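Local coordinates for Serine/threonine-protein kinase Tel1 (Chaetomium thermophilum, PDB 6SKY) that probably phosphorylates serine or threonine followed by glutamine in its substrates, using ATP, to activate checkpoint signalling after DNA damage, at residues V2713-F2725 with R2799-T2811. Sequence-based numbering, arbitrary orientation.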
loop_
_atom_site.group_PDB
_atom_site.type_symbol
_atom_site.label_atom_id
_atom_site.label_comp_id
_atom_site.label_asym_id
_atom_site.label_seq_id
_atom_site.Cartn_x
_atom_site.Cartn_y
_atom_site.Cartn_z
ATOM N N VAL A 2713 15.365 -37.264 24.606
ATOM C CA VAL A 2713 14.091 -37.511 25.273
ATOM C C VAL A 2713 12.922 -37.339 24.315
ATOM O O VAL A 2713 11.961 -38.110 24.359
ATOM C CB VAL A 2713 13.953 -36.607 26.509
ATOM C CG1 VAL A 2713 12.550 -36.072 26.632
ATOM C CG2 VAL A 2713 14.312 -37.378 27.747
ATOM N N THR A 2714 12.966 -36.343 23.433
ATOM C CA THR A 2714 11.855 -36.186 22.507
ATOM C C THR A 2714 11.907 -37.160 21.343
ATOM O O THR A 2714 10.930 -37.255 20.602
ATOM C CB THR A 2714 11.777 -34.765 21.959
ATOM O OG1 THR A 2714 12.885 -34.513 21.099
ATOM C CG2 THR A 2714 11.774 -33.774 23.079
ATOM N N GLU A 2715 13.007 -37.881 21.149
ATOM C CA GLU A 2715 12.971 -38.964 20.176
ATOM C C GLU A 2715 12.227 -40.189 20.682
ATOM O O GLU A 2715 11.928 -41.081 19.886
ATOM C CB GLU A 2715 14.386 -39.353 19.766
ATOM C CG GLU A 2715 14.874 -38.597 18.553
ATOM C CD GLU A 2715 16.379 -38.606 18.413
ATOM O OE1 GLU A 2715 17.059 -39.241 19.246
ATOM O OE2 GLU A 2715 16.887 -37.970 17.467
ATOM N N ARG A 2716 11.923 -40.252 21.973
ATOM C CA ARG A 2716 11.189 -41.356 22.571
ATOM C C ARG A 2716 9.881 -40.880 23.181
ATOM O O ARG A 2716 9.406 -41.441 24.162
ATOM C CB ARG A 2716 12.030 -42.052 23.633
ATOM C CG ARG A 2716 13.289 -42.679 23.118
ATOM C CD ARG A 2716 13.832 -43.629 24.145
ATOM N NE ARG A 2716 12.827 -44.609 24.540
ATOM C CZ ARG A 2716 12.942 -45.413 25.590
ATOM N NH1 ARG A 2716 11.980 -46.275 25.878
ATOM N NH2 ARG A 2716 14.021 -45.351 26.356
ATOM N N PHE A 2717 9.296 -39.838 22.611
ATOM C CA PHE A 2717 8.080 -39.244 23.144
ATOM C C PHE A 2717 7.352 -38.638 21.958
ATOM O O PHE A 2717 7.841 -37.675 21.368
ATOM C CB PHE A 2717 8.413 -38.193 24.194
ATOM C CG PHE A 2717 7.375 -38.031 25.256
ATOM C CD1 PHE A 2717 7.154 -39.020 26.178
ATOM C CD2 PHE A 2717 6.652 -36.871 25.354
ATOM C CE1 PHE A 2717 6.216 -38.864 27.155
ATOM C CE2 PHE A 2717 5.719 -36.717 26.335
ATOM C CZ PHE A 2717 5.503 -37.712 27.235
ATOM N N HIS A 2718 6.218 -39.205 21.594
ATOM C CA HIS A 2718 5.533 -38.744 20.403
ATOM C C HIS A 2718 4.237 -38.046 20.768
ATOM O O HIS A 2718 3.556 -38.479 21.695
ATOM C CB HIS A 2718 5.221 -39.909 19.461
ATOM C CG HIS A 2718 6.412 -40.733 19.104
ATOM N ND1 HIS A 2718 6.812 -41.821 19.845
ATOM C CD2 HIS A 2718 7.296 -40.627 18.085
ATOM C CE1 HIS A 2718 7.890 -42.351 19.299
ATOM N NE2 HIS A 2718 8.204 -41.645 18.230
ATOM N N PRO A 2719 3.865 -36.987 20.060
ATOM C CA PRO A 2719 2.647 -36.253 20.414
ATOM C C PRO A 2719 1.385 -37.070 20.201
ATOM O O PRO A 2719 1.304 -37.914 19.309
ATOM C CB PRO A 2719 2.685 -35.046 19.476
ATOM C CG PRO A 2719 3.607 -35.420 18.402
ATOM C CD PRO A 2719 4.613 -36.322 18.988
ATOM N N VAL A 2720 0.384 -36.801 21.038
ATOM C CA VAL A 2720 -0.876 -37.531 21.009
ATOM C C VAL A 2720 -2.066 -36.586 21.040
ATOM O O VAL A 2720 -3.190 -37.014 21.298
ATOM C CB VAL A 2720 -0.976 -38.509 22.188
ATOM C CG1 VAL A 2720 0.103 -39.533 22.119
ATOM C CG2 VAL A 2720 -0.906 -37.756 23.468
ATOM N N MET A 2721 -1.848 -35.301 20.794
ATOM C CA MET A 2721 -2.934 -34.352 20.989
ATOM C C MET A 2721 -4.012 -34.498 19.928
ATOM O O MET A 2721 -5.178 -34.182 20.182
ATOM C CB MET A 2721 -2.384 -32.937 21.003
ATOM C CG MET A 2721 -3.395 -31.867 21.296
ATOM S SD MET A 2721 -4.031 -31.932 22.958
ATOM C CE MET A 2721 -5.462 -30.893 22.760
ATOM N N ARG A 2722 -3.656 -35.009 18.753
ATOM C CA ARG A 2722 -4.632 -35.166 17.688
ATOM C C ARG A 2722 -5.744 -36.126 18.059
ATOM O O ARG A 2722 -6.793 -36.117 17.414
ATOM C CB ARG A 2722 -3.948 -35.649 16.423
ATOM C CG ARG A 2722 -3.517 -37.066 16.483
ATOM C CD ARG A 2722 -2.603 -37.373 15.345
ATOM N NE ARG A 2722 -2.033 -38.703 15.452
ATOM C CZ ARG A 2722 -0.963 -38.995 16.172
ATOM N NH1 ARG A 2722 -0.509 -40.231 16.211
ATOM N NH2 ARG A 2722 -0.356 -38.052 16.863
ATOM N N TYR A 2723 -5.548 -36.945 19.080
ATOM C CA TYR A 2723 -6.593 -37.849 19.513
ATOM C C TYR A 2723 -7.617 -37.186 20.408
ATOM O O TYR A 2723 -8.730 -37.695 20.506
ATOM C CB TYR A 2723 -5.989 -39.038 20.233
ATOM C CG TYR A 2723 -5.236 -39.943 19.310
ATOM C CD1 TYR A 2723 -3.862 -39.996 19.332
ATOM C CD2 TYR A 2723 -5.902 -40.733 18.401
ATOM C CE1 TYR A 2723 -3.179 -40.814 18.492
ATOM C CE2 TYR A 2723 -5.225 -41.552 17.556
ATOM C CZ TYR A 2723 -3.865 -41.590 17.604
ATOM O OH TYR A 2723 -3.182 -42.417 16.751
ATOM N N PHE A 2724 -7.286 -36.066 21.051
ATOM C CA PHE A 2724 -8.276 -35.402 21.888
ATOM C C PHE A 2724 -9.556 -35.164 21.117
ATOM O O PHE A 2724 -10.655 -35.285 21.660
ATOM C CB PHE A 2724 -7.731 -34.079 22.424
ATOM C CG PHE A 2724 -8.719 -33.306 23.248
ATOM C CD1 PHE A 2724 -8.861 -33.556 24.589
ATOM C CD2 PHE A 2724 -9.509 -32.335 22.677
ATOM C CE1 PHE A 2724 -9.758 -32.868 25.330
ATOM C CE2 PHE A 2724 -10.412 -31.648 23.418
ATOM C CZ PHE A 2724 -10.535 -31.911 24.743
ATOM N N PHE A 2725 -9.434 -34.847 19.839
ATOM C CA PHE A 2725 -10.585 -34.546 19.015
ATOM C C PHE A 2725 -11.204 -35.786 18.418
ATOM O O PHE A 2725 -12.403 -35.795 18.148
ATOM C CB PHE A 2725 -10.188 -33.569 17.912
ATOM C CG PHE A 2725 -9.644 -32.291 18.435
ATOM C CD1 PHE A 2725 -10.489 -31.295 18.849
ATOM C CD2 PHE A 2725 -8.291 -32.104 18.567
ATOM C CE1 PHE A 2725 -9.998 -30.141 19.358
ATOM C CE2 PHE A 2725 -7.801 -30.947 19.078
ATOM C CZ PHE A 2725 -8.658 -29.967 19.468
ATOM N N ARG A 2799 3.575 -20.816 24.273
ATOM C CA ARG A 2799 3.701 -22.270 24.292
ATOM C C ARG A 2799 3.276 -22.838 22.945
ATOM O O ARG A 2799 2.113 -22.732 22.559
ATOM C CB ARG A 2799 2.872 -22.876 25.415
ATOM C CG ARG A 2799 3.073 -24.350 25.533
ATOM C CD ARG A 2799 2.348 -24.935 26.699
ATOM N NE ARG A 2799 2.761 -26.309 26.908
ATOM C CZ ARG A 2799 3.647 -26.687 27.809
ATOM N NH1 ARG A 2799 3.979 -27.952 27.923
ATOM N NH2 ARG A 2799 4.192 -25.799 28.601
ATOM N N LEU A 2800 4.227 -23.416 22.224
ATOM C CA LEU A 2800 3.988 -24.037 20.929
ATOM C C LEU A 2800 4.767 -25.339 20.834
ATOM O O LEU A 2800 5.519 -25.569 19.891
ATOM C CB LEU A 2800 4.358 -23.094 19.793
ATOM C CG LEU A 2800 3.684 -23.267 18.441
ATOM C CD1 LEU A 2800 2.205 -23.102 18.580
ATOM C CD2 LEU A 2800 4.225 -22.248 17.484
ATOM N N THR A 2801 4.634 -26.193 21.840
ATOM C CA THR A 2801 5.355 -27.454 21.848
ATOM C C THR A 2801 4.812 -28.382 20.763
ATOM O O THR A 2801 3.927 -28.027 19.992
ATOM C CB THR A 2801 5.268 -28.097 23.224
ATOM O OG1 THR A 2801 3.932 -28.533 23.467
ATOM C CG2 THR A 2801 5.642 -27.100 24.271
ATOM N N ARG A 2802 5.366 -29.588 20.681
ATOM C CA ARG A 2802 4.949 -30.512 19.632
ATOM C C ARG A 2802 3.524 -30.995 19.834
ATOM O O ARG A 2802 2.832 -31.298 18.860
ATOM C CB ARG A 2802 5.891 -31.706 19.568
ATOM C CG ARG A 2802 7.264 -31.401 19.045
ATOM C CD ARG A 2802 8.150 -32.605 19.210
ATOM N NE ARG A 2802 8.050 -33.145 20.557
ATOM C CZ ARG A 2802 8.198 -34.427 20.854
ATOM N NH1 ARG A 2802 8.448 -35.297 19.897
ATOM N NH2 ARG A 2802 8.081 -34.834 22.102
ATOM N N ASP A 2803 3.066 -31.069 21.080
ATOM C CA ASP A 2803 1.696 -31.476 21.340
ATOM C C ASP A 2803 0.696 -30.380 21.020
ATOM O O ASP A 2803 -0.413 -30.680 20.586
ATOM C CB ASP A 2803 1.539 -31.913 22.789
ATOM C CG ASP A 2803 1.605 -33.410 22.950
ATOM O OD1 ASP A 2803 2.673 -33.937 23.313
ATOM O OD2 ASP A 2803 0.587 -34.071 22.696
ATOM N N ILE A 2804 1.044 -29.116 21.228
ATOM C CA ILE A 2804 0.127 -28.053 20.846
ATOM C C ILE A 2804 -0.050 -28.033 19.337
ATOM O O ILE A 2804 -1.157 -27.844 18.832
ATOM C CB ILE A 2804 0.610 -26.695 21.392
ATOM C CG1 ILE A 2804 0.016 -26.412 22.767
ATOM C CG2 ILE A 2804 0.189 -25.577 20.490
ATOM C CD1 ILE A 2804 0.429 -27.353 23.816
ATOM N N VAL A 2805 1.027 -28.264 18.596
ATOM C CA VAL A 2805 0.969 -28.227 17.144
ATOM C C VAL A 2805 0.338 -29.489 16.582
ATOM O O VAL A 2805 -0.253 -29.461 15.501
ATOM C CB VAL A 2805 2.380 -28.000 16.587
ATOM C CG1 VAL A 2805 2.370 -27.995 15.102
ATOM C CG2 VAL A 2805 2.915 -26.704 17.085
ATOM N N ASP A 2806 0.438 -30.611 17.293
ATOM C CA ASP A 2806 -0.174 -31.841 16.813
ATOM C C ASP A 2806 -1.689 -31.736 16.750
ATOM O O ASP A 2806 -2.315 -32.350 15.885
ATOM C CB ASP A 2806 0.235 -33.002 17.705
ATOM C CG ASP A 2806 -0.071 -34.339 17.089
ATOM O OD1 ASP A 2806 0.437 -34.623 15.991
ATOM O OD2 ASP A 2806 -0.809 -35.121 17.704
ATOM N N GLY A 2807 -2.298 -30.978 17.651
ATOM C CA GLY A 2807 -3.733 -30.822 17.630
ATOM C C GLY A 2807 -4.254 -29.946 16.520
ATOM O O GLY A 2807 -5.469 -29.884 16.327
ATOM N N MET A 2808 -3.374 -29.274 15.787
ATOM C CA MET A 2808 -3.770 -28.357 14.734
ATOM C C MET A 2808 -3.976 -29.029 13.392
ATOM O O MET A 2808 -4.490 -28.389 12.475
ATOM C CB MET A 2808 -2.726 -27.256 14.573
ATOM C CG MET A 2808 -2.771 -26.226 15.649
ATOM S SD MET A 2808 -1.365 -25.136 15.630
ATOM C CE MET A 2808 -1.619 -24.359 17.206
ATOM N N GLY A 2809 -3.576 -30.280 13.241
ATOM C CA GLY A 2809 -3.909 -30.993 12.032
ATOM C C GLY A 2809 -2.745 -31.415 11.171
ATOM O O GLY A 2809 -1.609 -31.504 11.634
ATOM N N ILE A 2810 -3.034 -31.670 9.898
ATOM C CA ILE A 2810 -2.051 -32.224 8.979
ATOM C C ILE A 2810 -1.164 -31.131 8.396
ATOM O O ILE A 2810 -0.005 -31.386 8.057
ATOM C CB ILE A 2810 -2.784 -33.028 7.892
ATOM C CG1 ILE A 2810 -1.815 -33.821 7.035
ATOM C CG2 ILE A 2810 -3.630 -32.126 7.017
ATOM C CD1 ILE A 2810 -2.510 -34.599 5.968
ATOM N N THR A 2811 -1.681 -29.912 8.263
ATOM C CA THR A 2811 -0.878 -28.726 7.973
ATOM C C THR A 2811 -0.594 -28.081 9.317
ATOM O O THR A 2811 -1.444 -27.409 9.891
ATOM C CB THR A 2811 -1.618 -27.774 7.050
ATOM O OG1 THR A 2811 -2.699 -27.173 7.767
ATOM C CG2 THR A 2811 -2.183 -28.519 5.874
#
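The Arg2802 guanidinium lies between Thr2714 CB over one face, 3.7 Å from NH2, and Pro2719 CD over the opposite face, 4.1 Å from NH1. Arg2802 NH1 and NH2 both hydrogen-bond Phe2717 O at the group's edge, each at 2.9 Å and close to the guanidinium plane, fixing its rotation; NH2 also bonds Tyr2943 O of FATC. The Arg2722 guanidinium has Tyr2723 CE1 over one face and Asp2806 OD2 at its edge, its plane 89° from the carboxylate. With CG anti to its backbone N (chi1 -166°), Asp2806 OD2 takes Arg2722 N (3.0 Å) and Arg2722 NH2 (3.1 Å, a salt bridge) from opposite faces of the carboxylate. Arg2722 NH2 also donates to Pro2719 O (3.0 Å). A leucine in place of Arg2722 would probably leave Asp2806 without its charged mate and Pro2719 O without this bond. Asp2803 OD2 accepts Val2720 N at 3.2 Å, nearly straight (163°), while OD1 bonds His2678. The contact is structural packing, Met2721's side chain about 14 Å from the bound ATP analogue. Helix 2802-2806 joins the link between helices 2703-2714 and 2722-2726, with helix 2670-2681 on Val2720 and Asp2803, and helix 2732-2755 on Met2721 and Phe2725.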